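Local coordinates for protein esterase (Xanthomonas oryzae pv. oryzae, PDB 3H2G) that hydrolyses ester bonds as a cell wall-degrading esterase of the alpha/beta-hydrolase class, used by the bacterium in its attack on rice, at residues A[13-25]-A[98-112]. Sequence-based numbering, arbitrary orientation.
Sequences LTSYTRDAISAML and KEIRDAKGDDPLVTR
Tyr16 lays one face of its ring on Gly105: the glycine CA sits 3.6 Å from the ring centroid, 19° off the normal, a CH-pi contact displaced toward the rim. Val110 CG1 and Ile100 CG2 approach the same ring obliquely, and a water lies in the ring plane at its edge, 2.5 Å from Tyr16 OH. That water also donates to Arg101 O, linking the phenol to the end of helix 98-102. The second flat group, the guanidinium of Arg112, takes Leu25 CD2 over the centre of one face, 3.7 Å from Arg112 CZ, while salt bridges tie it to Glu382 and Glu38. Gly105 belongs to the Schellman motif, with Lys104 at positive phi, that ends helix 98-102; its N donates to Ile100 O, and it lies within a type I' turn, Ala103 to Asp106. Strand 7-16 is the outermost strand at one end of the mixed central sheet, which fits an alpha/beta-hydrolase fold; helix 96-102 packs along the last part of this strand, helix 108-114 mainly against helix 18-26 (axes of the short segments 9.9 Å apart at closest approach), and the turn between them meets Tyr16 and Met24. Met24 bends at its last torsion (chi3 -84°), which brings CE to 3.5 Å from Gly105 O while SD rests against Asp106 CA. Deeper in, Ile21 divides its branches: its side chain crosses that of Val110 at about a right angle, Ile21 CD1 to Val110 CG1 3.9 Å, and its CG2 lies 3.8 Å from Thr111 CA. Earlier in the strand, Leu13 CD1 touches Lys98 N and Arg101 CB, and Thr14 CG2 meets Arg101 CG at 3.9 Å. Arg101 folds back through two bends in its chain to form a salt bridge with Asp102, and a water accepting weakly from its NE donates to Leu13 O.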
# COMPACT_ATOMS: atom_id res chain seq x y z
N LEU A 13 -16.32 9.90 12.45
CA LEU A 13 -17.13 8.71 12.65
C LEU A 13 -17.32 8.24 14.08
O LEU A 13 -18.44 8.03 14.52
CB LEU A 13 -16.55 7.55 11.82
CG LEU A 13 -16.55 7.73 10.30
CD1 LEU A 13 -15.94 6.50 9.63
CD2 LEU A 13 -17.99 7.93 9.83
N THR A 14 -16.21 8.05 14.79
CA THR A 14 -16.27 7.56 16.16
C THR A 14 -14.91 7.77 16.84
O THR A 14 -13.98 8.28 16.22
CB THR A 14 -16.61 6.05 16.19
OG1 THR A 14 -16.76 5.61 17.55
CG2 THR A 14 -15.51 5.24 15.52
N SER A 15 -14.83 7.39 18.11
CA SER A 15 -13.59 7.51 18.86
C SER A 15 -13.46 6.29 19.76
O SER A 15 -14.46 5.71 20.18
CB SER A 15 -13.59 8.78 19.72
OG SER A 15 -13.67 9.94 18.91
N TYR A 16 -12.22 5.90 20.05
CA TYR A 16 -11.95 4.76 20.91
C TYR A 16 -11.12 5.23 22.09
O TYR A 16 -10.18 6.00 21.92
CB TYR A 16 -11.20 3.67 20.14
CG TYR A 16 -11.89 3.31 18.85
CD1 TYR A 16 -11.32 3.63 17.62
CD2 TYR A 16 -13.14 2.71 18.86
CE1 TYR A 16 -11.98 3.36 16.43
CE2 TYR A 16 -13.82 2.44 17.68
CZ TYR A 16 -13.23 2.77 16.47
OH TYR A 16 -13.91 2.52 15.30
N THR A 17 -11.47 4.76 23.28
CA THR A 17 -10.75 5.15 24.49
C THR A 17 -9.40 4.45 24.60
O THR A 17 -9.19 3.39 24.02
CB THR A 17 -11.55 4.83 25.76
OG1 THR A 17 -11.63 3.40 25.91
CG2 THR A 17 -12.96 5.40 25.67
N ARG A 18 -8.50 5.06 25.37
CA ARG A 18 -7.19 4.49 25.59
C ARG A 18 -7.33 3.10 26.21
O ARG A 18 -6.64 2.16 25.81
CB ARG A 18 -6.37 5.39 26.52
CG ARG A 18 -4.94 4.93 26.73
CD ARG A 18 -4.20 5.80 27.74
NE ARG A 18 -4.43 5.38 29.12
CZ ARG A 18 -5.54 5.63 29.81
NH1 ARG A 18 -6.54 6.30 29.26
NH2 ARG A 18 -5.65 5.20 31.06
N ASP A 19 -8.23 2.97 27.19
CA ASP A 19 -8.43 1.68 27.86
C ASP A 19 -8.99 0.60 26.94
O ASP A 19 -8.59 -0.56 27.02
CB ASP A 19 -9.34 1.83 29.08
CG ASP A 19 -8.70 2.63 30.20
OD1 ASP A 19 -7.45 2.65 30.29
OD2 ASP A 19 -9.44 3.24 31.00
N ALA A 20 -9.93 0.98 26.08
CA ALA A 20 -10.53 0.03 25.14
C ALA A 20 -9.43 -0.50 24.22
O ALA A 20 -9.39 -1.69 23.91
CB ALA A 20 -11.62 0.72 24.32
N ILE A 21 -8.54 0.38 23.79
CA ILE A 21 -7.44 -0.01 22.92
C ILE A 21 -6.47 -0.93 23.67
O ILE A 21 -6.02 -1.93 23.13
CB ILE A 21 -6.71 1.23 22.36
CG1 ILE A 21 -7.67 2.03 21.47
CG2 ILE A 21 -5.47 0.81 21.57
CD1 ILE A 21 -7.12 3.35 20.95
N SER A 22 -6.15 -0.58 24.91
CA SER A 22 -5.25 -1.40 25.72
C SER A 22 -5.84 -2.80 25.89
O SER A 22 -5.12 -3.79 25.90
CB SER A 22 -5.01 -0.78 27.09
OG SER A 22 -4.17 0.36 27.00
N ALA A 23 -7.16 -2.86 26.04
CA ALA A 23 -7.84 -4.14 26.21
C ALA A 23 -7.65 -5.01 24.97
O ALA A 23 -7.44 -6.22 25.08
CB ALA A 23 -9.32 -3.91 26.48
N MET A 24 -7.72 -4.40 23.79
CA MET A 24 -7.53 -5.17 22.56
C MET A 24 -6.08 -5.64 22.47
O MET A 24 -5.81 -6.73 21.96
CB MET A 24 -7.88 -4.32 21.33
CG MET A 24 -9.36 -4.03 21.16
SD MET A 24 -9.77 -3.28 19.55
CE MET A 24 -9.43 -1.54 19.89
N LEU A 25 -5.15 -4.83 22.98
CA LEU A 25 -3.73 -5.18 22.96
C LEU A 25 -3.40 -6.29 23.96
O LEU A 25 -2.50 -7.09 23.72
CB LEU A 25 -2.88 -3.94 23.27
CG LEU A 25 -2.87 -2.80 22.24
CD1 LEU A 25 -2.16 -1.60 22.83
CD2 LEU A 25 -2.19 -3.26 20.96
N LYS A 98 -14.46 3.69 7.15
CA LYS A 98 -15.65 2.94 7.53
C LYS A 98 -15.32 1.52 7.95
O LYS A 98 -16.02 0.94 8.79
CB LYS A 98 -16.67 2.96 6.38
CG LYS A 98 -17.33 4.32 6.21
CD LYS A 98 -18.46 4.30 5.20
CE LYS A 98 -19.23 5.61 5.22
NZ LYS A 98 -18.39 6.79 4.88
N GLU A 99 -14.26 0.95 7.38
CA GLU A 99 -13.85 -0.40 7.73
C GLU A 99 -13.36 -0.43 9.18
O GLU A 99 -13.70 -1.34 9.94
CB GLU A 99 -12.74 -0.88 6.79
CG GLU A 99 -12.27 -2.31 7.02
CD GLU A 99 -13.40 -3.32 6.97
OE1 GLU A 99 -14.31 -3.18 6.12
OE2 GLU A 99 -13.38 -4.28 7.78
N ILE A 100 -12.57 0.57 9.57
CA ILE A 100 -12.08 0.64 10.94
C ILE A 100 -13.27 0.81 11.88
O ILE A 100 -13.32 0.22 12.96
CB ILE A 100 -11.09 1.82 11.12
CG1 ILE A 100 -9.82 1.55 10.30
CG2 ILE A 100 -10.75 2.01 12.59
CD1 ILE A 100 -8.79 2.65 10.36
N ARG A 101 -14.23 1.62 11.46
CA ARG A 101 -15.42 1.85 12.26
C ARG A 101 -16.18 0.53 12.42
O ARG A 101 -16.62 0.19 13.52
CB ARG A 101 -16.31 2.90 11.59
CG ARG A 101 -17.34 3.52 12.52
CD ARG A 101 -18.72 2.88 12.39
NE ARG A 101 -19.48 3.46 11.28
CZ ARG A 101 -19.36 3.09 10.01
NH1 ARG A 101 -18.51 2.14 9.67
NH2 ARG A 101 -20.10 3.68 9.08
N ASP A 102 -16.31 -0.22 11.33
CA ASP A 102 -17.00 -1.50 11.38
C ASP A 102 -16.27 -2.47 12.31
O ASP A 102 -16.91 -3.27 13.01
CB ASP A 102 -17.10 -2.14 9.99
CG ASP A 102 -17.97 -1.35 9.04
OD1 ASP A 102 -18.81 -0.56 9.51
OD2 ASP A 102 -17.81 -1.52 7.81
N ALA A 103 -14.95 -2.41 12.30
CA ALA A 103 -14.13 -3.29 13.14
C ALA A 103 -14.04 -2.78 14.57
O ALA A 103 -13.34 -3.35 15.40
CB ALA A 103 -12.73 -3.41 12.54
N LYS A 104 -14.77 -1.70 14.86
CA LYS A 104 -14.78 -1.10 16.18
C LYS A 104 -13.37 -0.88 16.75
O LYS A 104 -13.08 -1.25 17.89
CB LYS A 104 -15.63 -1.96 17.13
CG LYS A 104 -17.09 -2.05 16.68
CD LYS A 104 -17.97 -2.82 17.65
CE LYS A 104 -19.41 -2.84 17.16
NZ LYS A 104 -20.33 -3.51 18.13
N GLY A 105 -12.51 -0.28 15.93
CA GLY A 105 -11.15 0.02 16.36
C GLY A 105 -10.12 -1.09 16.25
O GLY A 105 -8.93 -0.85 16.48
N ASP A 106 -10.55 -2.29 15.88
CA ASP A 106 -9.65 -3.43 15.76
C ASP A 106 -8.84 -3.39 14.47
O ASP A 106 -9.11 -4.13 13.52
CB ASP A 106 -10.44 -4.73 15.87
CG ASP A 106 -9.59 -5.97 15.66
OD1 ASP A 106 -8.39 -5.93 16.01
OD2 ASP A 106 -10.12 -6.97 15.15
N ASP A 107 -7.83 -2.52 14.44
CA ASP A 107 -6.95 -2.36 13.29
C ASP A 107 -5.62 -1.87 13.85
O ASP A 107 -5.59 -0.98 14.70
CB ASP A 107 -7.51 -1.31 12.32
CG ASP A 107 -6.72 -1.24 11.03
OD1 ASP A 107 -7.01 -2.04 10.11
OD2 ASP A 107 -5.79 -0.41 10.93
N PRO A 108 -4.50 -2.44 13.38
CA PRO A 108 -3.19 -2.01 13.89
C PRO A 108 -2.88 -0.52 13.73
O PRO A 108 -2.08 0.03 14.49
CB PRO A 108 -2.21 -2.91 13.14
CG PRO A 108 -2.92 -3.20 11.85
CD PRO A 108 -4.34 -3.44 12.30
N LEU A 109 -3.50 0.15 12.76
CA LEU A 109 -3.24 1.58 12.60
C LEU A 109 -3.74 2.30 13.85
O LEU A 109 -3.15 3.29 14.28
CB LEU A 109 -3.94 2.13 11.36
CG LEU A 109 -3.43 1.64 10.01
CD1 LEU A 109 -4.13 2.41 8.90
CD2 LEU A 109 -1.92 1.81 9.92
N VAL A 110 -4.82 1.80 14.42
CA VAL A 110 -5.39 2.39 15.63
C VAL A 110 -4.64 1.92 16.88
O VAL A 110 -4.17 2.73 17.67
CB VAL A 110 -6.88 2.01 15.80
CG1 VAL A 110 -7.37 2.43 17.19
CG2 VAL A 110 -7.72 2.66 14.72
N THR A 111 -4.54 0.61 17.04
CA THR A 111 -3.91 0.02 18.22
C THR A 111 -2.41 0.15 18.39
O THR A 111 -1.93 0.19 19.52
CB THR A 111 -4.27 -1.49 18.33
OG1 THR A 111 -3.64 -2.21 17.25
CG2 THR A 111 -5.77 -1.68 18.24
N ARG A 112 -1.67 0.23 17.30
CA ARG A 112 -0.21 0.32 17.40
C ARG A 112 0.40 1.69 17.11
O ARG A 112 1.46 2.01 17.63
CB ARG A 112 0.44 -0.69 16.45
CG ARG A 112 -0.03 -2.12 16.64
CD ARG A 112 0.41 -2.68 17.97
NE ARG A 112 0.06 -4.09 18.08
CZ ARG A 112 0.49 -4.90 19.04
NH1 ARG A 112 1.29 -4.44 19.99
NH2 ARG A 112 0.13 -6.18 19.04
O HOH W 1 -19.98 5.93 13.22
O HOH W 2 -16.26 1.79 15.62